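Local coordinates for protein L-amino acid deaminase (Proteus vulgaris, PDB 5HXW) that probably oxidises L-amino acids with its bound FAD, giving keto acids and ammonia, at the membrane, at residues R78-A83 against A294-V299; L316-L321 against P398-I403; L334-M339 against E353-M358. All blocks are in the same frame, centred on the assembly; numbering follows the deposited sequence.

Two ligands tie these contacts together. Contact 1 holds the flavin ring of FAD, and contact 2 touches, mainly through Glu-400, the alkyl chain of a cetyl-trimethyl-ammonium whose head reaches the same flavin: its N1 stands 4.8 Å from FAD N5, on the face opposite Phe-79. The centres of contacts 1 and 2 are about 19 Å apart and their nearest atoms about 10 Å; the detergent runs across that gap. Contact 3 lies farther out, about 25 Å from either by centres, although nearest atoms come within about 5 Å of contact 1. Two other detergents bind there; in sequence it falls between the segments of contact 2. Its Phe-355 side chain is about 10 Å from FAD.

Contact 1. Residues R78-A83 against A294-V299; sequences RFYGQA and ATSPRV. With FAD (flavin-adenine dinucleotide), chain G.
Tyr-80 meets Ala-294 and Ser-296 by van der Waals contact alone. With CG anti to the backbone N (chi1 176°), its ring swings over to the beginning of strand 293-303, where CE1 lies 3.7 Å from Ala-294 O and CD1 lies 3.9 Å from Ser-296 OG, both approached obliquely. Ala-294 CB answers from the other segment by resting 3.9 Å from Tyr-80 O, a carbonyl that also accepts from Arg-286. Gln-263 and Phe-284, on the neighbouring strands, pack against the same tyrosine.

The polar bonds run from 78-83 to FAD instead. Gly-81 N donates to FAD O4 over 3.1 Å, and Gln-82 N donates to the same O4 over 3.0 Å. In return FAD N3 gives its hydrogen to Gln-82 O at 2.8 Å in an almost straight bond (175°). A third kind of contact comes from Phe-79, whose CB sits 3.5 Å from FAD C5X, over the middle of the isoalloxazine. Gln-82 OE1 is itself held by Asn-276.

Two N-H groups on O4 and one acceptor for N3 fix the pyrimidine end of the flavin in rotation, and the two donors would probably polarise C4=O and so make the ring a better electron acceptor.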
# COMPACT_ATOMS: atom_id res chain seq x y z
N ARG A 78 5.18 5.48 4.16
CA ARG A 78 6.24 4.59 4.64
C ARG A 78 6.57 3.47 3.63
O ARG A 78 7.20 2.46 3.98
CB ARG A 78 5.88 4.04 6.03
CG ARG A 78 5.86 5.11 7.12
CD ARG A 78 5.25 4.62 8.42
NE ARG A 78 6.28 4.37 9.43
CZ ARG A 78 6.72 5.26 10.31
NH1 ARG A 78 6.23 6.50 10.32
NH2 ARG A 78 7.66 4.92 11.17
N PHE A 79 6.18 3.69 2.38
CA PHE A 79 6.36 2.72 1.30
C PHE A 79 7.67 2.87 0.53
O PHE A 79 8.33 3.91 0.61
CB PHE A 79 5.15 2.74 0.34
CG PHE A 79 4.91 4.08 -0.32
CD1 PHE A 79 5.62 4.45 -1.46
CD2 PHE A 79 3.96 4.96 0.19
CE1 PHE A 79 5.39 5.67 -2.07
CE2 PHE A 79 3.73 6.19 -0.42
CZ PHE A 79 4.44 6.54 -1.56
N TYR A 80 8.04 1.81 -0.20
CA TYR A 80 9.25 1.77 -1.02
C TYR A 80 9.17 2.73 -2.21
O TYR A 80 10.06 3.56 -2.39
CB TYR A 80 9.53 0.32 -1.47
CG TYR A 80 10.71 0.15 -2.40
CD1 TYR A 80 12.00 0.57 -2.03
CD2 TYR A 80 10.55 -0.44 -3.65
CE1 TYR A 80 13.08 0.41 -2.89
CE2 TYR A 80 11.63 -0.61 -4.52
CZ TYR A 80 12.89 -0.18 -4.13
OH TYR A 80 13.94 -0.35 -4.98
N GLY A 81 8.10 2.61 -3.00
CA GLY A 81 7.76 3.61 -4.01
C GLY A 81 7.65 3.20 -5.46
O GLY A 81 7.67 4.06 -6.34
N GLN A 82 7.51 1.90 -5.72
CA GLN A 82 7.42 1.41 -7.10
C GLN A 82 6.00 1.01 -7.51
O GLN A 82 5.30 0.31 -6.77
CB GLN A 82 8.43 0.28 -7.36
CG GLN A 82 8.28 -0.97 -6.51
CD GLN A 82 9.27 -2.06 -6.86
OE1 GLN A 82 9.73 -2.16 -8.00
NE2 GLN A 82 9.61 -2.89 -5.89
N ALA A 83 5.60 1.47 -8.70
CA ALA A 83 4.33 1.08 -9.31
C ALA A 83 4.61 0.10 -10.44
O ALA A 83 4.92 0.51 -11.56
CB ALA A 83 3.55 2.29 -9.80
N ALA A 294 15.87 5.65 -2.77
CA ALA A 294 15.21 4.77 -1.81
C ALA A 294 15.78 3.36 -1.97
O ALA A 294 15.89 2.85 -3.09
CB ALA A 294 13.71 4.77 -2.05
N THR A 295 16.15 2.75 -0.85
CA THR A 295 16.68 1.38 -0.83
C THR A 295 16.19 0.59 0.39
O THR A 295 15.94 1.17 1.45
CB THR A 295 18.23 1.35 -0.98
OG1 THR A 295 18.72 0.00 -0.88
CG2 THR A 295 18.94 2.22 0.06
N SER A 296 16.04 -0.73 0.22
CA SER A 296 15.57 -1.63 1.28
C SER A 296 16.05 -3.08 1.11
O SER A 296 16.38 -3.48 -0.01
CB SER A 296 14.04 -1.62 1.36
OG SER A 296 13.45 -2.21 0.21
N PRO A 297 16.10 -3.86 2.22
CA PRO A 297 16.31 -5.31 2.12
C PRO A 297 15.05 -6.02 1.60
O PRO A 297 13.96 -5.43 1.62
CB PRO A 297 16.58 -5.74 3.57
CG PRO A 297 16.87 -4.48 4.32
CD PRO A 297 16.07 -3.43 3.63
N ARG A 298 15.21 -7.26 1.14
CA ARG A 298 14.08 -8.06 0.68
C ARG A 298 13.24 -8.62 1.84
O ARG A 298 12.06 -8.92 1.66
CB ARG A 298 14.53 -9.19 -0.28
CG ARG A 298 15.15 -10.41 0.39
CD ARG A 298 15.52 -11.48 -0.62
NE ARG A 298 16.93 -11.42 -1.01
CZ ARG A 298 17.94 -11.94 -0.32
NH1 ARG A 298 19.19 -11.83 -0.78
NH2 ARG A 298 17.73 -12.59 0.82
N VAL A 299 13.87 -8.74 3.01
CA VAL A 299 13.33 -9.46 4.18
C VAL A 299 12.07 -8.81 4.77
O VAL A 299 12.09 -7.66 5.21
CB VAL A 299 14.43 -9.67 5.26
CG1 VAL A 299 13.86 -10.33 6.51
CG2 VAL A 299 15.57 -10.50 4.70
PA FAD G . -2.79 3.29 5.36
O1A FAD G . -2.07 2.77 6.57
O2A FAD G . -2.03 4.14 4.38
O5B FAD G . -4.08 4.11 5.83
C5B FAD G . -4.91 3.63 6.88
C4B FAD G . -5.24 4.80 7.78
O4B FAD G . -6.43 4.53 8.52
C3B FAD G . -4.14 5.06 8.80
O3B FAD G . -3.69 6.40 8.60
C2B FAD G . -4.81 4.87 10.15
O2B FAD G . -4.37 5.83 11.12
C1B FAD G . -6.28 5.06 9.83
N9A FAD G . -7.21 4.36 10.75
C8A FAD G . -7.18 3.06 11.08
N7A FAD G . -8.19 2.74 11.93
C5A FAD G . -8.88 3.87 12.16
C6A FAD G . -10.06 4.25 12.97
N6A FAD G . -10.70 3.32 13.70
N1A FAD G . -10.48 5.55 12.93
C2A FAD G . -9.84 6.48 12.19
N3A FAD G . -8.76 6.20 11.43
C4A FAD G . -8.24 4.94 11.38
N1 FAD G . 2.89 -0.17 -2.38
C2 FAD G . 3.26 0.00 -3.68
O2 FAD G . 2.36 0.15 -4.53
N3 FAD G . 4.55 0.01 -4.06
C4 FAD G . 5.57 -0.14 -3.18
O4 FAD G . 6.76 -0.12 -3.58
C4X FAD G . 5.24 -0.33 -1.74
N5 FAD G . 6.19 -0.49 -0.79
C5X FAD G . 5.86 -0.67 0.52
C6 FAD G . 6.86 -0.84 1.49
C7 FAD G . 6.53 -1.01 2.84
C7M FAD G . 7.63 -1.18 3.85
C8 FAD G . 5.09 -1.02 3.24
C8M FAD G . 4.63 -1.19 4.66
C9 FAD G . 4.10 -0.86 2.28
C9A FAD G . 4.42 -0.68 0.94
N10 FAD G . 3.41 -0.50 -0.04
C10 FAD G . 3.80 -0.33 -1.39
C1' FAD G . 1.99 -0.55 0.34
C2' FAD G . 1.24 0.74 0.57
O2' FAD G . 1.95 1.54 1.52
C3' FAD G . -0.11 0.36 1.16
O3' FAD G . -0.67 -0.81 0.52
C4' FAD G . -1.11 1.52 1.11
O4' FAD G . -0.59 2.67 1.80
C5' FAD G . -2.40 1.08 1.77
O5' FAD G . -3.19 2.23 2.02
P FAD G . -4.28 2.23 3.19
O1P FAD G . -4.95 3.57 3.12
O2P FAD G . -5.12 0.99 3.06
O3P FAD G . -3.43 2.06 4.55

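Contact 2. Residues L316-L321 against P398-I403; sequences LPLLAL and PDENPI. With 16A (cetyl-trimethyl-ammonium), chain J.
Leu-318 reaches across to Pro-398 and Glu-400 with its two methyls divided between them. Its segment lies in the loop between helix 308-311 and strand 326-329, theirs in the loop joining strands 386-396 and 403-406, with Glu-400 in the detergent pocket. CG lies anti to the carbonyl carbon (chi1 -64°), and from that fork CD1 comes within 3.7 Å of Pro-398 O while CD2 lies 3.6 Å from Glu-400 OE1. The leucine and glutamate side chains cross obliquely, so a methyl rather than a whole flank meets the carboxylate. Beyond CG the glutamate is extended, which carries its other oxygen to the bound detergent: Glu-400 OE2 lies 3.5 Å from C13 of the cetyl-trimethyl-ammonium in chain J. Behind this, Asp-399 closes an Asx turn, its OD1 accepting from Asn-401 N over 3.2 Å from above the carboxylate plane, 40° out of it. Arg-453 forms a salt bridge with the same OD1 and bonds to Pro-402 O.

Nothing polar pairs the two loops, so they meet through leucine methyls set against oxygens. With Glu-400 OE2 6.5 Å from the ammonium N1, any attraction between the two charges would act at a distance rather than through a direct ion pair.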
# COMPACT_ATOMS: atom_id res chain seq x y z
N LEU A 316 1.02 -20.81 5.59
CA LEU A 316 2.14 -21.75 5.43
C LEU A 316 2.65 -21.99 4.00
O LEU A 316 3.87 -22.15 3.82
CB LEU A 316 1.85 -23.09 6.14
CG LEU A 316 1.89 -23.13 7.68
CD1 LEU A 316 1.22 -24.40 8.19
CD2 LEU A 316 3.30 -23.02 8.23
N PRO A 317 1.75 -22.00 2.97
CA PRO A 317 2.23 -22.08 1.57
C PRO A 317 3.06 -20.89 1.07
O PRO A 317 3.66 -20.97 -0.00
CB PRO A 317 0.93 -22.18 0.76
CG PRO A 317 -0.04 -22.79 1.70
CD PRO A 317 0.28 -22.16 3.02
N LEU A 318 3.08 -19.79 1.83
CA LEU A 318 3.96 -18.66 1.54
C LEU A 318 5.38 -18.92 2.05
O LEU A 318 6.35 -18.51 1.42
CB LEU A 318 3.40 -17.34 2.10
CG LEU A 318 2.07 -16.80 1.54
CD1 LEU A 318 1.57 -15.68 2.43
CD2 LEU A 318 2.17 -16.32 0.10
N LEU A 319 5.50 -19.63 3.17
CA LEU A 319 6.80 -20.07 3.69
C LEU A 319 7.43 -21.20 2.86
O LEU A 319 8.57 -21.62 3.13
CB LEU A 319 6.70 -20.48 5.17
CG LEU A 319 6.18 -19.54 6.27
CD1 LEU A 319 6.43 -20.17 7.63
CD2 LEU A 319 6.79 -18.14 6.21
N ALA A 320 6.69 -21.69 1.86
CA ALA A 320 7.14 -22.76 0.96
C ALA A 320 8.24 -22.32 -0.00
O ALA A 320 9.26 -23.01 -0.14
CB ALA A 320 5.96 -23.35 0.20
N LEU A 321 8.04 -21.17 -0.67
CA LEU A 321 9.03 -20.60 -1.58
C LEU A 321 10.32 -20.26 -0.81
O LEU A 321 10.26 -19.58 0.21
CB LEU A 321 8.47 -19.38 -2.31
N PRO A 398 -4.19 -14.29 3.50
CA PRO A 398 -3.52 -15.57 3.17
C PRO A 398 -3.01 -15.75 1.73
O PRO A 398 -1.95 -16.36 1.54
CB PRO A 398 -4.60 -16.61 3.48
CG PRO A 398 -5.39 -16.00 4.58
CD PRO A 398 -5.41 -14.52 4.31
N ASP A 399 -3.75 -15.25 0.74
CA ASP A 399 -3.37 -15.41 -0.67
C ASP A 399 -2.61 -14.20 -1.24
O ASP A 399 -2.36 -14.13 -2.45
CB ASP A 399 -4.58 -15.78 -1.55
CG ASP A 399 -5.71 -14.75 -1.51
OD1 ASP A 399 -5.53 -13.62 -1.01
OD2 ASP A 399 -6.81 -15.09 -2.00
N GLU A 400 -2.27 -13.26 -0.36
CA GLU A 400 -1.48 -12.05 -0.68
C GLU A 400 -2.20 -11.03 -1.58
O GLU A 400 -1.59 -10.08 -2.08
CB GLU A 400 -0.10 -12.44 -1.24
CG GLU A 400 1.06 -11.56 -0.78
CD GLU A 400 2.39 -11.96 -1.39
OE1 GLU A 400 2.65 -13.18 -1.56
OE2 GLU A 400 3.19 -11.05 -1.70
N ASN A 401 -3.51 -11.21 -1.75
CA ASN A 401 -4.34 -10.34 -2.58
C ASN A 401 -5.23 -9.41 -1.75
O ASN A 401 -5.56 -9.74 -0.61
CB ASN A 401 -5.19 -11.19 -3.54
CG ASN A 401 -4.36 -11.87 -4.62
OD1 ASN A 401 -3.20 -11.52 -4.85
ND2 ASN A 401 -4.96 -12.84 -5.29
N PRO A 402 -5.61 -8.23 -2.31
CA PRO A 402 -6.40 -7.25 -1.54
C PRO A 402 -7.79 -7.73 -1.12
O PRO A 402 -8.34 -8.67 -1.71
CB PRO A 402 -6.54 -6.07 -2.52
CG PRO A 402 -5.41 -6.23 -3.48
CD PRO A 402 -5.26 -7.71 -3.65
N ILE A 403 -8.33 -7.08 -0.09
CA ILE A 403 -9.74 -7.24 0.27
C ILE A 403 -10.47 -5.95 -0.14
O ILE A 403 -10.37 -4.91 0.53
CB ILE A 403 -9.95 -7.63 1.77
CG1 ILE A 403 -9.27 -8.98 2.06
CG2 ILE A 403 -11.44 -7.68 2.11
CD1 ILE A 403 -9.06 -9.30 3.53
C1 16A J . 2.92 -19.94 10.98
C2 16A J . 2.58 -18.47 10.94
C3 16A J . 2.76 -17.90 9.54
C4 16A J . 2.60 -16.39 9.53
C5 16A J . 3.29 -15.76 8.33
C6 16A J . 2.55 -14.52 7.87
C7 16A J . 3.09 -14.02 6.54
C8 16A J . 2.96 -12.50 6.44
C9 16A J . 2.68 -12.08 5.01
C10 16A J . 3.84 -11.28 4.43
C11 16A J . 4.07 -11.62 2.96
C12 16A J . 3.56 -10.51 2.05
C13 16A J . 4.68 -9.91 1.21
C14 16A J . 4.23 -8.59 0.58
C15 16A J . 5.34 -7.55 0.64
C16 16A J . 5.27 -6.61 -0.57
N1 16A J . 5.75 -5.22 -0.39
C17 16A J . 5.72 -4.56 -1.69
C18 16A J . 4.89 -4.44 0.51
C19 16A J . 7.14 -5.15 0.10

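Contact 3. Residues L334-M339 against E353-M358; sequences LINSFM and EQFRNM. With 16A (cetyl-trimethyl-ammonium), chain H; 16A (cetyl-trimethyl-ammonium), chain I.
Met-339 and Asn-336 touch the ring of Phe-355 where helix 332-339 of this DAO-family flavoprotein meets the residue that follows helix 351-354, at the protein surface. Met-339 can be followed outwards. Its CB, near the end of its helix, rests 3.8 Å from C12 of the cetyl-trimethyl-ammonium in chain H. With chi1 at 76°, CG sits between the backbone N and the carbonyl carbon and is turned to Phe-355, meeting CZ at 4.1 Å. It comes to the ring edge, near the ring plane, and the two side chains run at about a right angle. SD stands farther off, 5.0 Å from Phe-355 CZ, and the chain then bends at chi3 (-41°) to CE; the residue as a whole is exposed on the surface and touches a crystal neighbour.

One turn back, Asn-336 meets the next corner of the same ring, its amide plane inclined 56° to the phenyl. Trp-242 packs on Phe-355 too. At Phe-355 the chain leaves helical geometry; the next residue, Arg-356, accepts through its O from Lys-68, an FAD-binding residue, while its side chain pairs with Glu-226.

The helix 332-339 also gives apolar purchase to two detergents: Ile-335 CD1 lies 3.7 Å from C14 of the molecule in chain I and 3.9 Å from C9 of that in chain H. On the ring itself, Asn-336 OD1 approaches Phe-355 CE1 obliquely at 3.9 Å.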
# COMPACT_ATOMS: atom_id res chain seq x y z
N LEU A 334 3.10 -9.63 20.21
CA LEU A 334 2.33 -10.69 20.85
C LEU A 334 1.62 -10.19 22.11
O LEU A 334 0.41 -10.39 22.27
CB LEU A 334 3.20 -11.92 21.17
CG LEU A 334 2.48 -13.16 21.71
CD1 LEU A 334 1.64 -13.85 20.64
CD2 LEU A 334 3.48 -14.14 22.29
N ILE A 335 2.38 -9.52 22.98
CA ILE A 335 1.86 -8.95 24.22
C ILE A 335 0.80 -7.88 23.94
O ILE A 335 -0.26 -7.87 24.57
CB ILE A 335 3.01 -8.43 25.13
CG1 ILE A 335 4.03 -9.55 25.45
CG2 ILE A 335 2.46 -7.80 26.40
CD1 ILE A 335 3.52 -10.74 26.25
N ASN A 336 1.08 -6.99 22.98
CA ASN A 336 0.11 -5.99 22.52
C ASN A 336 -1.17 -6.62 21.96
O ASN A 336 -2.28 -6.13 22.23
CB ASN A 336 0.72 -5.05 21.46
CG ASN A 336 1.84 -4.18 22.01
OD1 ASN A 336 1.97 -3.96 23.21
ND2 ASN A 336 2.67 -3.67 21.10
N SER A 337 -1.01 -7.71 21.21
CA SER A 337 -2.12 -8.46 20.61
C SER A 337 -3.08 -9.02 21.66
O SER A 337 -4.30 -8.90 21.50
CB SER A 337 -1.58 -9.60 19.75
OG SER A 337 -2.59 -10.12 18.91
N PHE A 338 -2.53 -9.60 22.73
CA PHE A 338 -3.33 -10.17 23.81
C PHE A 338 -4.04 -9.11 24.66
O PHE A 338 -5.07 -9.39 25.26
CB PHE A 338 -2.51 -11.11 24.70
CG PHE A 338 -2.37 -12.50 24.14
CD1 PHE A 338 -3.49 -13.33 23.98
CD2 PHE A 338 -1.12 -13.00 23.77
CE1 PHE A 338 -3.36 -14.62 23.47
CE2 PHE A 338 -0.98 -14.28 23.25
CZ PHE A 338 -2.10 -15.09 23.10
N MET A 339 -3.48 -7.90 24.69
CA MET A 339 -4.09 -6.81 25.47
C MET A 339 -4.88 -5.78 24.64
O MET A 339 -5.37 -4.78 25.17
CB MET A 339 -3.07 -6.18 26.43
CG MET A 339 -2.04 -5.23 25.83
SD MET A 339 -0.69 -4.91 26.98
CE MET A 339 -1.53 -4.74 28.56
N GLU A 353 -7.45 4.44 19.94
CA GLU A 353 -7.01 5.55 20.78
C GLU A 353 -5.89 5.10 21.71
O GLU A 353 -4.93 5.84 21.94
CB GLU A 353 -8.18 6.11 21.60
CG GLU A 353 -9.35 6.64 20.78
CD GLU A 353 -10.66 6.63 21.54
OE1 GLU A 353 -11.53 5.79 21.22
OE2 GLU A 353 -10.82 7.45 22.48
N GLN A 354 -6.02 3.87 22.21
CA GLN A 354 -5.07 3.25 23.15
C GLN A 354 -3.71 2.97 22.50
O GLN A 354 -2.66 3.09 23.15
CB GLN A 354 -5.67 1.94 23.68
CG GLN A 354 -5.17 1.51 25.05
CD GLN A 354 -6.02 0.40 25.65
OE1 GLN A 354 -6.06 -0.72 25.13
NE2 GLN A 354 -6.69 0.70 26.75
N PHE A 355 -3.74 2.58 21.23
CA PHE A 355 -2.54 2.29 20.45
C PHE A 355 -2.50 3.21 19.22
O PHE A 355 -2.12 2.77 18.13
CB PHE A 355 -2.53 0.81 20.02
CG PHE A 355 -2.42 -0.17 21.16
CD1 PHE A 355 -1.17 -0.58 21.63
CD2 PHE A 355 -3.57 -0.71 21.75
CE1 PHE A 355 -1.06 -1.49 22.67
CE2 PHE A 355 -3.46 -1.62 22.80
CZ PHE A 355 -2.21 -2.01 23.26
N ARG A 356 -2.87 4.48 19.42
CA ARG A 356 -3.04 5.46 18.32
C ARG A 356 -1.84 5.55 17.37
O ARG A 356 -2.01 5.42 16.15
CB ARG A 356 -3.41 6.85 18.87
CG ARG A 356 -3.62 7.91 17.80
CD ARG A 356 -3.86 9.28 18.40
NE ARG A 356 -5.28 9.52 18.68
CZ ARG A 356 -5.85 9.39 19.88
NH1 ARG A 356 -5.14 9.02 20.94
NH2 ARG A 356 -7.14 9.63 20.01
N ASN A 357 -0.66 5.76 17.93
CA ASN A 357 0.56 5.93 17.14
C ASN A 357 1.48 4.72 17.27
O ASN A 357 1.86 4.33 18.38
CB ASN A 357 1.28 7.23 17.55
CG ASN A 357 0.36 8.44 17.52
OD1 ASN A 357 -0.34 8.68 16.53
ND2 ASN A 357 0.35 9.21 18.59
N MET A 358 1.80 4.12 16.12
CA MET A 358 2.71 2.98 16.06
C MET A 358 4.12 3.44 16.41
O MET A 358 4.54 4.53 16.01
CB MET A 358 2.69 2.32 14.68
CG MET A 358 1.30 1.91 14.19
SD MET A 358 1.29 0.89 12.69
CE MET A 358 2.06 1.97 11.48
C1 16A H . 5.95 -17.61 33.37
C2 16A H . 5.51 -16.92 32.09
C3 16A H . 4.40 -15.91 32.37
C4 16A H . 4.18 -14.98 31.19
C5 16A H . 2.81 -14.32 31.28
C6 16A H . 2.85 -12.89 30.77
C7 16A H . 1.62 -12.58 29.92
C8 16A H . 1.21 -11.12 30.05
C9 16A H . 0.51 -10.66 28.77
C10 16A H . -0.63 -9.70 29.08
C11 16A H . -1.99 -10.39 28.97
C12 16A H . -3.02 -9.44 28.37
C13 16A H . -3.97 -8.90 29.43
C14 16A H . -5.39 -9.38 29.16
C15 16A H . -6.38 -8.22 29.15
C16 16A H . -6.96 -8.00 27.75
N1 16A H . -8.38 -8.41 27.51
C17 16A H . -8.62 -9.86 27.70
C18 16A H . -9.33 -7.65 28.34
C19 16A H . -8.68 -8.11 26.10
C1 16A I . 5.80 -23.02 23.51
C2 16A I . 4.32 -22.88 23.77
C3 16A I . 4.04 -21.93 24.93
C4 16A I . 2.55 -21.65 25.04
C5 16A I . 2.28 -20.22 25.51
C6 16A I . 1.58 -19.39 24.44
C7 16A I . 1.01 -18.09 25.01
C8 16A I . 2.04 -16.96 25.08
C9 16A I . 2.45 -16.67 26.53
C10 16A I . 3.20 -15.34 26.65
C11 16A I . 4.70 -15.50 26.41
C12 16A I . 5.42 -14.17 26.54
C13 16A I . 6.14 -13.79 25.25
C14 16A I . 6.76 -12.40 25.40
C15 16A I . 7.41 -11.92 24.10
C16 16A I . 7.65 -10.40 24.13
N1 16A I . 9.07 -9.93 24.07
C17 16A I . 9.72 -10.13 25.36
C18 16A I . 9.87 -10.61 23.03
C19 16A I . 9.12 -8.48 23.81